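Local coordinates for putative hydrolase (Acinetobacter sp. NBRC 100985, PDB 4XUK), which probably hydrolyses organophosphate triesters and lactones, as a two-zinc enzyme of the metallo-beta-lactamase superfamily, at residues N24-N29 with K52-S57; K32-Q37 with P230-E235; E41-Y46 with S222-F227. The protein carries 2 engineered substitutions. All blocks are in the same frame, centred on the assembly; numbering follows the deposited sequence.

Contact 1: N24-N29 with K52-S57; sequences NFMSPN and KGVQTS
The aromatic ring of Phe-25 lies beneath the extended side chain of Lys-52, whose CD sits 3.8 Å from the ring centroid and almost exactly on its normal, a CH-pi contact over the face. Further along the same chain NZ reaches an off-centre cation-pi position, 4.2 Å from that centroid. Lysine suits the place because its methylenes pave the ring while the amine remains at the rim. CG of Lys-52 is turned anti to the backbone N (chi1 -161°), and from there the straight chain runs across the ring. Gln-55 runs alongside Phe-25, both pointing the same way, with CG 3.7 Å from Phe-25 CE2; its NE2 makes a weak hydrogen bond to His-288 O of the second subunit, whose Phe-289 packs on Gln-55 and whose Lys-290 packs on Phe-25.

Beneath these side chains, strands 14-26 and 54-64 pair antiparallel. Asn-24 and Thr-56 exchange two backbone bonds, and so do Met-26 and Val-54, where Val-54 N donates a hydrogen bond to Met-26 O at 2.7 Å, nearly straight (178°). Gly-53 leads into the strand with phi 138°, a backbone shape that by itself calls for glycine; a beta carbon would also run into Phe-25 O.

On the sheet face opposite to Phe-25 and Gln-55, the extended thioether of Met-26 crosses Thr-56 at about a right angle, its CE 3.2 Å from Thr-56 OG1. Val-54 meets Met-26 CG through its CB at 4.0 Å, while its CG2 comes 4.3 Å from Pro-28 CB. Asn-24 OD1 is held by His-83.

Phe-25, under the lysine chain and amine, and Gln-55 thus face the subunit boundary, while the other face mixes Met-26 and Val-54 with the Asn-24 amide and the Thr-56 hydroxyl, a side chain about 8 Å from a zinc ion.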
ATOM      1  N   ASN A  24       0.401 -11.147 -11.380  1.00 22.67           N
ATOM      2  CA  ASN A  24       1.284 -12.131 -11.951  1.00 25.07           C
ATOM      3  C   ASN A  24       2.534 -12.397 -11.154  1.00 25.94           C
ATOM      4  O   ASN A  24       2.928 -11.593 -10.382  1.00 21.55           O
ATOM      5  CB  ASN A  24       1.703 -11.780 -13.343  1.00 27.48           C
ATOM      6  CG  ASN A  24       0.581 -11.859 -14.325  1.00 33.93           C
ATOM      7  OD1 ASN A  24      -0.400 -12.508 -14.145  1.00 38.10           O
ATOM      8  ND2 ASN A  24       0.746 -11.161 -15.364  1.00 39.47           N
ATOM      9  N   PHE A  25       3.168 -13.530 -11.418  1.00 25.12           N
ATOM     10  CA  PHE A  25       4.469 -13.824 -10.821  1.00 23.35           C
ATOM     11  C   PHE A  25       5.451 -14.197 -11.927  1.00 25.73           C
ATOM     12  O   PHE A  25       5.531 -15.355 -12.332  1.00 27.41           O
ATOM     13  CB  PHE A  25       4.347 -14.944  -9.782  1.00 25.32           C
ATOM     14  CG  PHE A  25       3.504 -14.569  -8.595  1.00 28.35           C
ATOM     15  CD1 PHE A  25       2.128 -14.729  -8.630  1.00 22.62           C
ATOM     16  CD2 PHE A  25       4.089 -14.046  -7.451  1.00 27.33           C
ATOM     17  CE1 PHE A  25       1.349 -14.370  -7.547  1.00 27.03           C
ATOM     18  CE2 PHE A  25       3.313 -13.691  -6.360  1.00 28.07           C
ATOM     19  CZ  PHE A  25       1.936 -13.853  -6.414  1.00 25.42           C
ATOM     20  N   MET A  26       6.181 -13.208 -12.430  1.00 24.27           N
ATOM     21  CA  MET A  26       7.012 -13.421 -13.611  1.00 25.23           C
ATOM     22  C   MET A  26       8.430 -13.887 -13.285  1.00 24.53           C
ATOM     23  O   MET A  26       8.922 -13.705 -12.170  1.00 21.13           O
ATOM     24  CB  MET A  26       7.030 -12.169 -14.494  1.00 28.22           C
ATOM     25  CG  MET A  26       7.592 -10.930 -13.843  1.00 27.41           C
ATOM     26  SD  MET A  26       7.411  -9.444 -14.882  1.00 31.34           S
ATOM     27  CE  MET A  26       8.058  -8.213 -13.740  1.00 27.55           C
ATOM     28  N   SER A  27       9.077 -14.519 -14.256  1.00 22.16           N
ATOM     29  CA  SER A  27      10.447 -14.983 -14.063  1.00 23.46           C
ATOM     30  C   SER A  27      11.397 -13.806 -13.876  1.00 20.52           C
ATOM     31  O   SER A  27      11.311 -12.832 -14.605  1.00 21.26           O
ATOM     32  CB  SER A  27      10.898 -15.797 -15.279  1.00 24.13           C
ATOM     33  OG  SER A  27      12.235 -16.225 -15.109  1.00 23.42           O
ATOM     34  N   PRO A  28      12.330 -13.899 -12.913  1.00 21.45           N
ATOM     35  CA  PRO A  28      13.378 -12.871 -12.831  1.00 19.56           C
ATOM     36  C   PRO A  28      14.221 -12.821 -14.107  1.00 21.71           C
ATOM     37  O   PRO A  28      14.867 -11.801 -14.376  1.00 20.21           O
ATOM     38  CB  PRO A  28      14.246 -13.339 -11.650  1.00 21.61           C
ATOM     39  CG  PRO A  28      13.970 -14.817 -11.524  1.00 25.14           C
ATOM     40  CD  PRO A  28      12.512 -14.962 -11.908  1.00 23.56           C
ATOM     41  N   ASN A  29      14.211 -13.900 -14.888  1.00 19.62           N
ATOM     42  CA  ASN A  29      14.938 -13.917 -16.155  1.00 25.22           C
ATOM     43  C   ASN A  29      14.384 -12.945 -17.198  1.00 26.77           C
ATOM     44  O   ASN A  29      15.030 -12.690 -18.210  1.00 24.27           O
ATOM     45  CB  ASN A  29      14.965 -15.327 -16.752  1.00 26.77           C
ATOM     46  CG  ASN A  29      15.796 -16.293 -15.929  1.00 34.56           C
ATOM     47  OD1 ASN A  29      15.306 -17.339 -15.492  1.00 35.16           O
ATOM     48  ND2 ASN A  29      17.060 -15.946 -15.711  1.00 32.89           N
ATOM     49  N   LYS A  52       8.265 -18.327  -6.235  1.00 37.23           N
ATOM     50  CA  LYS A  52       7.096 -18.283  -7.112  1.00 37.98           C
ATOM     51  C   LYS A  52       7.315 -17.351  -8.309  1.00 31.07           C
ATOM     52  O   LYS A  52       6.806 -17.597  -9.406  1.00 34.47           O
ATOM     53  CB  LYS A  52       5.868 -17.833  -6.319  1.00 37.50           C
ATOM     54  CG  LYS A  52       4.529 -18.176  -6.970  1.00 37.92           C
ATOM     55  CD  LYS A  52       3.366 -17.647  -6.129  1.00 42.28           C
ATOM     56  CE  LYS A  52       2.035 -18.224  -6.589  1.00 41.50           C
ATOM     57  NZ  LYS A  52       0.884 -17.596  -5.887  1.00 46.58           N
ATOM     58  N   GLY A  53       8.076 -16.281  -8.098  1.00 33.11           N
ATOM     59  CA  GLY A  53       8.365 -15.335  -9.165  1.00 27.66           C
ATOM     60  C   GLY A  53       8.295 -13.897  -8.682  1.00 26.24           C
ATOM     61  O   GLY A  53       8.086 -13.640  -7.496  1.00 22.35           O
ATOM     62  N   VAL A  54       8.472 -12.952  -9.600  1.00 23.37           N
ATOM     63  CA  VAL A  54       8.445 -11.539  -9.238  1.00 20.89           C
ATOM     64  C   VAL A  54       6.999 -11.043  -9.271  1.00 21.89           C
ATOM     65  O   VAL A  54       6.394 -10.932 -10.343  1.00 21.11           O
ATOM     66  CB  VAL A  54       9.324 -10.719 -10.190  1.00 21.14           C
ATOM     67  CG1 VAL A  54       9.315  -9.265  -9.796  1.00 19.14           C
ATOM     68  CG2 VAL A  54      10.765 -11.275 -10.197  1.00 21.07           C
ATOM     69  N   GLN A  55       6.435 -10.774  -8.098  1.00 20.52           N
ATOM     70  CA  GLN A  55       5.031 -10.372  -8.003  1.00 20.92           C
ATOM     71  C   GLN A  55       4.812  -9.066  -8.750  1.00 20.63           C
ATOM     72  O   GLN A  55       5.561  -8.106  -8.546  1.00 18.06           O
ATOM     73  CB  GLN A  55       4.628 -10.212  -6.534  1.00 22.52           C
ATOM     74  CG  GLN A  55       3.128  -9.983  -6.328  1.00 18.19           C
ATOM     75  CD  GLN A  55       2.743  -9.900  -4.860  1.00 22.38           C
ATOM     76  OE1 GLN A  55       3.491 -10.328  -3.980  1.00 22.59           O
ATOM     77  NE2 GLN A  55       1.574  -9.345  -4.591  1.00 21.48           N
ATOM     78  N   THR A  56       3.802  -9.035  -9.622  1.00 18.30           N
ATOM     79  CA  THR A  56       3.563  -7.872 -10.463  1.00 17.27           C
ATOM     80  C   THR A  56       2.068  -7.649 -10.602  1.00 17.73           C
ATOM     81  O   THR A  56       1.354  -8.507 -11.123  1.00 17.16           O
ATOM     82  CB  THR A  56       4.184  -8.079 -11.850  1.00 19.78           C
ATOM     83  OG1 THR A  56       5.581  -8.352 -11.690  1.00 21.68           O
ATOM     84  CG2 THR A  56       3.996  -6.837 -12.727  1.00 17.15           C
ATOM     85  N   SER A  57       1.596  -6.506 -10.111  1.00 17.74           N
ATOM     86  CA  SER A  57       0.184  -6.162 -10.233  1.00 18.29           C
ATOM     87  C   SER A  57      -0.160  -5.836 -11.685  1.00 18.31           C
ATOM     88  O   SER A  57       0.709  -5.446 -12.478  1.00 16.34           O
ATOM     89  CB  SER A  57      -0.163  -4.969  -9.346  1.00 14.23           C
ATOM     90  OG  SER A  57       0.050  -5.244  -7.977  1.00 18.27           O
TER

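Contact 2: K32-Q37 with P230-E235; sequences KDIPQQ and PETAIE
The carboxylate of Glu-235 has CG and CD of Lys-32 obliquely above one side of its plane, with CD 3.2 Å from OE1. It is the aliphatic part of the lysine that meets the acid: NZ stays 5.1 Å from Glu-235 OE1, too far for a salt bridge, although the opposite charges probably attract weakly across that gap. Lys-32 bends at each torsion beyond CB, and its chain passes the glutamate at about a right angle. The second flat group is the peptide carbonyl of Ala-233, whose O accepts Lys-32 N at 3.0 Å; the donor stands above the carbonyl plane, 42° out of it.

A water completes the join between the backbones. It donates a hydrogen bond to Lys-32 O at 2.8 Å, accepts one from Ala-233 N at 2.9 Å, and makes a weak bond to Glu-231 O. Two loops are tied here: the lead-in to helix 36-45, which has Pro-35 at its N-cap position, and the connection between helices 225-228 and 240-257 of the metallo-beta-lactamase fold. The small side chain of Ala-233 suits the junction, since it must fit beside Lys-32 CB while also resting on Pro-240 and Val-244 of helix 240-257.

Ile-34 and Thr-232 cross at about a right angle at the other end. With Ile-34 CG1 trans to the backbone N (chi1 179°), its two arms divide the threonine between them: CG2 meets Thr-232 CG2 at 3.7 Å, and CD1 comes within 3.7 Å of Thr-232 OG1. Threonine serves both needs of this buried position, its methyl facing the isoleucine and its hydroxyl bonded to Arg-229 O. On the backbone of the same residue, Thr-232 O accepts a hydrogen bond from Gln-226 NE2.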
ATOM      1  N   LYS A  32      16.366  -7.906 -18.485  1.00 24.58           N
ATOM      2  CA  LYS A  32      17.350  -8.048 -19.538  1.00 27.34           C
ATOM      3  C   LYS A  32      18.671  -7.394 -19.245  1.00 29.46           C
ATOM      4  O   LYS A  32      18.730  -6.372 -18.643  1.00 26.66           O
ATOM      5  CB  LYS A  32      16.808  -7.468 -20.847  1.00 29.35           C
ATOM      6  CG  LYS A  32      15.818  -8.326 -21.601  1.00 33.42           C
ATOM      7  CD  LYS A  32      16.183  -8.446 -23.074  1.00 46.51           C
ATOM      8  CE  LYS A  32      16.059  -7.152 -23.853  1.00 42.10           C
ATOM      9  NZ  LYS A  32      17.357  -6.585 -24.278  1.00 40.90           N
ATOM     10  N   ASP A  33      19.734  -8.024 -19.702  1.00 33.46           N
ATOM     11  CA  ASP A  33      21.066  -7.464 -19.634  1.00 33.38           C
ATOM     12  C   ASP A  33      21.443  -6.949 -18.245  1.00 36.39           C
ATOM     13  O   ASP A  33      21.939  -5.882 -18.075  1.00 38.83           O
ATOM     14  CB  ASP A  33      21.192  -6.349 -20.627  1.00 32.87           C
ATOM     15  CG  ASP A  33      21.250  -6.814 -21.990  1.00 38.00           C
ATOM     16  OD1 ASP A  33      21.037  -7.961 -22.292  1.00 43.28           O
ATOM     17  OD2 ASP A  33      21.533  -5.999 -22.789  1.00 57.16           O
ATOM     18  N   ILE A  34      21.152  -7.743 -17.265  1.00 33.73           N
ATOM     19  CA  ILE A  34      21.577  -7.494 -15.900  1.00 26.94           C
ATOM     20  C   ILE A  34      21.870  -8.863 -15.319  1.00 25.04           C
ATOM     21  O   ILE A  34      21.115  -9.804 -15.550  1.00 26.69           O
ATOM     22  CB  ILE A  34      20.501  -6.687 -15.101  1.00 28.75           C
ATOM     23  CG1 ILE A  34      20.940  -6.448 -13.652  1.00 28.80           C
ATOM     24  CG2 ILE A  34      19.134  -7.356 -15.183  1.00 25.30           C
ATOM     25  CD1 ILE A  34      20.292  -5.214 -13.006  1.00 34.57           C
ATOM     26  N   PRO A  35      23.008  -9.003 -14.626  1.00 28.46           N
ATOM     27  CA  PRO A  35      23.324 -10.314 -14.060  1.00 31.79           C
ATOM     28  C   PRO A  35      22.215 -10.729 -13.116  1.00 27.59           C
ATOM     29  O   PRO A  35      21.758  -9.900 -12.318  1.00 26.98           O
ATOM     30  CB  PRO A  35      24.599 -10.047 -13.263  1.00 26.97           C
ATOM     31  CG  PRO A  35      25.225  -8.877 -13.930  1.00 30.82           C
ATOM     32  CD  PRO A  35      24.055  -8.012 -14.328  1.00 30.58           C
ATOM     33  N   GLN A  36      21.779 -11.980 -13.221  1.00 25.62           N
ATOM     34  CA  GLN A  36      20.693 -12.482 -12.392  1.00 26.79           C
ATOM     35  C   GLN A  36      20.999 -12.365 -10.904  1.00 26.21           C
ATOM     36  O   GLN A  36      20.081 -12.197 -10.091  1.00 23.84           O
ATOM     37  CB  GLN A  36      20.351 -13.926 -12.774  1.00 26.23           C
ATOM     38  CG  GLN A  36      19.432 -14.010 -13.998  1.00 27.23           C
ATOM     39  CD  GLN A  36      18.067 -13.371 -13.728  1.00 29.75           C
ATOM     40  OE1 GLN A  36      17.318 -13.829 -12.864  1.00 24.46           O
ATOM     41  NE2 GLN A  36      17.752 -12.308 -14.456  1.00 25.36           N
ATOM     42  N   GLN A  37      22.278 -12.445 -10.543  1.00 24.82           N
ATOM     43  CA  GLN A  37      22.664 -12.283  -9.142  1.00 23.66           C
ATOM     44  C   GLN A  37      22.281 -10.890  -8.617  1.00 22.14           C
ATOM     45  O   GLN A  37      21.831 -10.756  -7.474  1.00 21.13           O
ATOM     46  CB  GLN A  37      24.169 -12.538  -8.969  1.00 27.78           C
ATOM     47  CG  GLN A  37      24.647 -12.534  -7.510  1.00 26.48           C
ATOM     48  CD  GLN A  37      24.143 -13.722  -6.701  1.00 26.67           C
ATOM     49  OE1 GLN A  37      23.870 -13.602  -5.505  1.00 29.38           O
ATOM     50  NE2 GLN A  37      24.031 -14.874  -7.340  1.00 26.17           N
ATOM     51  N   PRO A 230      17.237   1.708 -13.302  1.00 19.69           N
ATOM     52  CA  PRO A 230      16.241   2.076 -14.315  1.00 19.48           C
ATOM     53  C   PRO A 230      16.654   1.738 -15.753  1.00 21.80           C
ATOM     54  O   PRO A 230      15.791   1.700 -16.625  1.00 18.53           O
ATOM     55  CB  PRO A 230      16.108   3.596 -14.147  1.00 18.67           C
ATOM     56  CG  PRO A 230      17.368   4.035 -13.500  1.00 22.05           C
ATOM     57  CD  PRO A 230      17.767   2.892 -12.598  1.00 21.72           C
ATOM     58  N   GLU A 231      17.919   1.483 -15.998  1.00 18.49           N
ATOM     59  CA  GLU A 231      18.427   1.071 -17.307  1.00 22.19           C
ATOM     60  C   GLU A 231      18.082  -0.358 -17.692  1.00 23.16           C
ATOM     61  O   GLU A 231      18.322  -0.762 -18.753  1.00 21.66           O
ATOM     62  CB  GLU A 231      19.917   1.326 -17.384  1.00 24.06           C
ATOM     63  CG  GLU A 231      20.705   0.433 -16.481  1.00 26.98           C
ATOM     64  CD  GLU A 231      21.008   1.010 -15.093  1.00 36.63           C
ATOM     65  OE1 GLU A 231      22.104   0.718 -14.618  1.00 44.96           O
ATOM     66  OE2 GLU A 231      20.190   1.696 -14.476  1.00 26.37           O
ATOM     67  N   THR A 232      17.439  -1.073 -16.803  1.00 20.28           N
ATOM     68  CA  THR A 232      17.100  -2.479 -17.022  1.00 21.39           C
ATOM     69  C   THR A 232      15.846  -2.658 -17.882  1.00 20.64           C
ATOM     70  O   THR A 232      14.745  -2.307 -17.468  1.00 19.01           O
ATOM     71  CB  THR A 232      16.847  -3.187 -15.670  1.00 23.67           C
ATOM     72  OG1 THR A 232      17.955  -2.955 -14.785  1.00 17.92           O
ATOM     73  CG2 THR A 232      16.640  -4.685 -15.867  1.00 21.74           C
ATOM     74  N   ALA A 233      16.001  -3.222 -19.074  1.00 23.84           N
ATOM     75  CA  ALA A 233      14.842  -3.501 -19.913  1.00 19.42           C
ATOM     76  C   ALA A 233      14.132  -4.782 -19.459  1.00 23.20           C
ATOM     77  O   ALA A 233      14.632  -5.520 -18.601  1.00 21.72           O
ATOM     78  CB  ALA A 233      15.256  -3.598 -21.372  1.00 24.20           C
ATOM     79  N   ILE A 234      12.960  -5.046 -20.027  1.00 19.54           N
ATOM     80  CA  ILE A 234      12.274  -6.304 -19.758  1.00 21.98           C
ATOM     81  C   ILE A 234      11.929  -6.958 -21.088  1.00 20.77           C
ATOM     82  O   ILE A 234      11.779  -6.263 -22.102  1.00 21.46           O
ATOM     83  CB  ILE A 234      11.016  -6.094 -18.872  1.00 22.33           C
ATOM     84  CG1 ILE A 234      10.498  -7.436 -18.344  1.00 22.39           C
ATOM     85  CG2 ILE A 234       9.949  -5.294 -19.623  1.00 18.44           C
ATOM     86  CD1 ILE A 234       9.523  -7.301 -17.191  1.00 24.15           C
ATOM     87  N   GLU A 235      11.825  -8.285 -21.092  1.00 19.85           N
ATOM     88  CA  GLU A 235      11.582  -9.047 -22.318  1.00 26.66           C
ATOM     89  C   GLU A 235      10.268  -8.681 -23.030  1.00 24.62           C
ATOM     90  O   GLU A 235      10.128  -8.915 -24.235  1.00 22.35           O
ATOM     91  CB  GLU A 235      11.612 -10.551 -22.021  1.00 30.86           C
ATOM     92  CG  GLU A 235      12.166 -11.391 -23.165  1.00 37.53           C
ATOM     93  CD  GLU A 235      13.642 -11.119 -23.416  1.00 41.53           C
ATOM     94  OE1 GLU A 235      13.959 -10.328 -24.330  1.00 41.05           O
ATOM     95  OE2 GLU A 235      14.491 -11.697 -22.697  1.00 48.61           O
TER
HETATM   96  O   HOH W   1      18.710  -3.845 -19.868  1.00 31.77           O

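Contact 3: E41-Y46 with S222-F227; sequences EILKKY and SHTVQF
Where helix 36-45 ends, its last turn packs against the start of the short helix 225-228, with Thr-224 at the N-cap position of the latter. Tyr-46, the first residue to leave the helical conformation, lays one face of its ring over the threonine: Thr-224 CA stands 4.0 Å from the ring centroid, offset toward the rim, in a CH-pi contact. The threonine methyl CG2 reaches back to Tyr-46 CG at 3.5 Å. That same methyl lies over the centre of the His-223 imidazole, 3.5 Å above its plane, so it touches both rings, whose planes are 66° apart. This placement follows from Thr-224 chi1 (58°), which sends CG2 trans to the carbonyl carbon and leaves OG1 near CD2 of Leu-43 instead of capping the helix.

Beside the ring the contact is aliphatic. Ile-42 presses CG2 onto Thr-224 C at 3.6 Å, and it also touches the methyl CG2 of Val-225, which Leu-43 CD2 meets as well. The beta-branched Ile-42 suits this seam because its CG2 can lie on the backbone of Thr-224 and on Val-225 together.

Two waters join the polar atoms. One donates to Tyr-46 OH and, at 2.8 Å, to His-223 O; the phenol is also bonded to Asp-228, so its hydroxyl is gripped twice. The other donates to Tyr-46 O and lies in the plane of the His-223 ring, 3.0 Å from NE2. Ile-285 of the second subunit packs on Tyr-46.

Segment 222-227 follows closely on Asp-218, the aspartate shared by both zinc sites. The contact therefore sets the helix between strands 14-26 and 54-64 against the chain leaving a metal ligand, within the two-zinc metallo-beta-lactamase fold.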
ATOM      1  N   GLU A  41      19.729  -9.755  -5.732  1.00 21.93           N
ATOM      2  CA  GLU A  41      20.109  -8.778  -4.709  1.00 19.66           C
ATOM      3  C   GLU A  41      19.032  -7.703  -4.539  1.00 19.02           C
ATOM      4  O   GLU A  41      18.583  -7.421  -3.424  1.00 18.15           O
ATOM      5  CB  GLU A  41      21.441  -8.126  -5.086  1.00 22.13           C
ATOM      6  CG  GLU A  41      22.642  -9.059  -4.907  1.00 22.95           C
ATOM      7  CD  GLU A  41      23.867  -8.594  -5.684  1.00 26.33           C
ATOM      8  OE1 GLU A  41      24.796  -9.411  -5.896  1.00 24.40           O
ATOM      9  OE2 GLU A  41      23.892  -7.410  -6.081  1.00 20.09           O
ATOM     10  N   ILE A  42      18.605  -7.107  -5.649  1.00 20.08           N
ATOM     11  CA  ILE A  42      17.595  -6.051  -5.579  1.00 20.04           C
ATOM     12  C   ILE A  42      16.269  -6.594  -5.032  1.00 18.07           C
ATOM     13  O   ILE A  42      15.653  -5.971  -4.164  1.00 18.49           O
ATOM     14  CB  ILE A  42      17.443  -5.323  -6.935  1.00 20.02           C
ATOM     15  CG1 ILE A  42      18.754  -4.612  -7.298  1.00 17.66           C
ATOM     16  CG2 ILE A  42      16.304  -4.312  -6.890  1.00 19.36           C
ATOM     17  CD1 ILE A  42      18.868  -4.186  -8.754  1.00 21.50           C
ATOM     18  N   LEU A  43      15.847  -7.766  -5.501  1.00 18.69           N
ATOM     19  CA  LEU A  43      14.604  -8.367  -5.009  1.00 20.81           C
ATOM     20  C   LEU A  43      14.660  -8.666  -3.496  1.00 18.27           C
ATOM     21  O   LEU A  43      13.662  -8.534  -2.780  1.00 18.41           O
ATOM     22  CB  LEU A  43      14.282  -9.631  -5.815  1.00 17.07           C
ATOM     23  CG  LEU A  43      13.923  -9.448  -7.290  1.00 22.63           C
ATOM     24  CD1 LEU A  43      13.767 -10.790  -7.990  1.00 22.07           C
ATOM     25  CD2 LEU A  43      12.646  -8.634  -7.426  1.00 22.60           C
ATOM     26  N   LYS A  44      15.824  -9.076  -3.007  1.00 19.65           N
ATOM     27  CA  LYS A  44      15.969  -9.355  -1.585  1.00 19.78           C
ATOM     28  C   LYS A  44      15.860  -8.085  -0.747  1.00 18.33           C
ATOM     29  O   LYS A  44      15.302  -8.117   0.347  1.00 17.99           O
ATOM     30  CB  LYS A  44      17.295 -10.064  -1.307  1.00 23.14           C
ATOM     31  CG  LYS A  44      17.300 -11.541  -1.651  1.00 26.74           C
ATOM     32  CD  LYS A  44      18.713 -12.100  -1.533  1.00 27.33           C
ATOM     33  CE  LYS A  44      18.722 -13.621  -1.518  1.00 35.27           C
ATOM     34  NZ  LYS A  44      19.216 -14.178  -2.813  1.00 41.74           N
ATOM     35  N   LYS A  45      16.393  -6.971  -1.252  1.00 16.33           N
ATOM     36  CA  LYS A  45      16.266  -5.699  -0.545  1.00 19.21           C
ATOM     37  C   LYS A  45      14.791  -5.346  -0.353  1.00 19.07           C
ATOM     38  O   LYS A  45      14.389  -4.847   0.708  1.00 15.63           O
ATOM     39  CB  LYS A  45      16.990  -4.584  -1.309  1.00 17.84           C
ATOM     40  CG  LYS A  45      16.407  -3.180  -1.084  1.00 17.34           C
ATOM     41  CD  LYS A  45      17.096  -2.133  -1.958  1.00 17.98           C
ATOM     42  CE  LYS A  45      16.423  -0.771  -1.835  1.00 19.00           C
ATOM     43  NZ  LYS A  45      17.005   0.261  -2.746  1.00 16.70           N
ATOM     44  N   TYR A  46      13.980  -5.624  -1.371  1.00 16.63           N
ATOM     45  CA  TYR A  46      12.571  -5.264  -1.321  1.00 18.38           C
ATOM     46  C   TYR A  46      11.704  -6.416  -0.826  1.00 19.83           C
ATOM     47  O   TYR A  46      10.474  -6.370  -0.957  1.00 18.97           O
ATOM     48  CB  TYR A  46      12.084  -4.824  -2.703  1.00 17.12           C
ATOM     49  CG  TYR A  46      12.569  -3.463  -3.151  1.00 19.31           C
ATOM     50  CD1 TYR A  46      11.884  -2.303  -2.799  1.00 20.69           C
ATOM     51  CD2 TYR A  46      13.691  -3.337  -3.960  1.00 17.74           C
ATOM     52  CE1 TYR A  46      12.321  -1.055  -3.228  1.00 18.50           C
ATOM     53  CE2 TYR A  46      14.128  -2.105  -4.391  1.00 19.11           C
ATOM     54  CZ  TYR A  46      13.441  -0.968  -4.028  1.00 19.95           C
ATOM     55  OH  TYR A  46      13.894   0.263  -4.472  1.00 20.15           O
ATOM     56  N   SER A 222       8.083  -2.939 -12.577  1.00 17.62           N
ATOM     57  CA  SER A 222       8.511  -3.345 -11.241  1.00 15.96           C
ATOM     58  C   SER A 222       8.826  -2.112 -10.416  1.00 17.12           C
ATOM     59  O   SER A 222       9.268  -1.106 -10.973  1.00 16.52           O
ATOM     60  CB  SER A 222       9.759  -4.238 -11.360  1.00 21.31           C
ATOM     61  OG  SER A 222      10.830  -3.554 -12.005  1.00 19.37           O
ATOM     62  N   HIS A 223       8.590  -2.169  -9.103  1.00 15.54           N
ATOM     63  CA  HIS A 223       8.991  -1.068  -8.233  1.00 17.31           C
ATOM     64  C   HIS A 223      10.364  -1.338  -7.643  1.00 17.75           C
ATOM     65  O   HIS A 223      10.853  -0.565  -6.815  1.00 17.26           O
ATOM     66  CB  HIS A 223       7.971  -0.854  -7.095  1.00 17.19           C
ATOM     67  CG  HIS A 223       7.848  -2.025  -6.170  1.00 19.45           C
ATOM     68  ND1 HIS A 223       7.498  -3.283  -6.610  1.00 19.11           N
ATOM     69  CD2 HIS A 223       8.038  -2.133  -4.832  1.00 19.21           C
ATOM     70  CE1 HIS A 223       7.479  -4.117  -5.587  1.00 21.06           C
ATOM     71  NE2 HIS A 223       7.806  -3.445  -4.495  1.00 20.26           N
ATOM     72  N   THR A 224      10.983  -2.433  -8.087  1.00 19.46           N
ATOM     73  CA  THR A 224      12.211  -2.935  -7.487  1.00 20.26           C
ATOM     74  C   THR A 224      13.396  -2.782  -8.443  1.00 19.80           C
ATOM     75  O   THR A 224      14.109  -1.781  -8.388  1.00 18.29           O
ATOM     76  CB  THR A 224      12.062  -4.421  -7.058  1.00 18.00           C
ATOM     77  OG1 THR A 224      11.703  -5.224  -8.188  1.00 18.36           O
ATOM     78  CG2 THR A 224      10.962  -4.555  -6.010  1.00 19.36           C
ATOM     79  N   VAL A 225      13.591  -3.770  -9.312  1.00 17.05           N
ATOM     80  CA  VAL A 225      14.734  -3.787 -10.232  1.00 16.75           C
ATOM     81  C   VAL A 225      14.822  -2.508 -11.062  1.00 19.77           C
ATOM     82  O   VAL A 225      15.889  -1.888 -11.151  1.00 18.02           O
ATOM     83  CB  VAL A 225      14.669  -4.998 -11.193  1.00 20.70           C
ATOM     84  CG1 VAL A 225      15.806  -4.949 -12.198  1.00 22.73           C
ATOM     85  CG2 VAL A 225      14.732  -6.310 -10.410  1.00 21.55           C
ATOM     86  N   GLN A 226      13.702  -2.101 -11.661  1.00 17.62           N
ATOM     87  CA  GLN A 226      13.737  -0.983 -12.602  1.00 17.60           C
ATOM     88  C   GLN A 226      13.671   0.397 -11.950  1.00 19.30           C
ATOM     89  O   GLN A 226      13.667   1.420 -12.640  1.00 17.46           O
ATOM     90  CB  GLN A 226      12.647  -1.149 -13.659  1.00 19.58           C
ATOM     91  CG  GLN A 226      12.828  -2.388 -14.515  1.00 17.24           C
ATOM     92  CD  GLN A 226      11.589  -2.690 -15.323  1.00 18.86           C
ATOM     93  OE1 GLN A 226      10.512  -2.877 -14.767  1.00 18.24           O
ATOM     94  NE2 GLN A 226      11.730  -2.707 -16.640  1.00 16.98           N
ATOM     95  N   PHE A 227      13.624   0.440 -10.622  1.00 17.49           N
ATOM     96  CA  PHE A 227      13.817   1.713  -9.937  1.00 19.07           C
ATOM     97  C   PHE A 227      15.264   1.865  -9.454  1.00 19.33           C
ATOM     98  O   PHE A 227      15.884   2.904  -9.687  1.00 20.98           O
ATOM     99  CB  PHE A 227      12.798   1.913  -8.802  1.00 18.16           C
ATOM    100  CG  PHE A 227      11.482   2.499  -9.273  1.00 18.87           C
ATOM    101  CD1 PHE A 227      10.572   1.717  -9.979  1.00 18.73           C
ATOM    102  CD2 PHE A 227      11.170   3.832  -9.033  1.00 17.05           C
ATOM    103  CE1 PHE A 227       9.366   2.250 -10.425  1.00 17.46           C
ATOM    104  CE2 PHE A 227       9.957   4.376  -9.479  1.00 18.32           C
ATOM    105  CZ  PHE A 227       9.059   3.576 -10.174  1.00 16.33           C
TER
HETATM  106  O   HOH W   2      11.424   1.630  -5.252  1.00 18.76           O
HETATM  107  O   HOH W   3       7.939  -5.487  -2.295  1.00 26.68           O

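In the fold
From the N terminus, strand 14-26 leads into helix 36-45 and then strand 54-64, and contact 1 closes this short excursion by pairing the two strands. The first segments of contacts 2 and 3, at the start and end of that helix, both lie within the excursion, while their partners follow much later, so each crosses contact 1. Contact 3 falls wholly within the longer span bridged by contact 2. Contacts 2 and 3 bind the helix and its lead-in to the chain after Asp-218. Direct touches join all three: Met-26 with Ile-234, Val-54 with Leu-43, and Val-225 with Thr-232. Contacts 1 and 3 also border the second subunit.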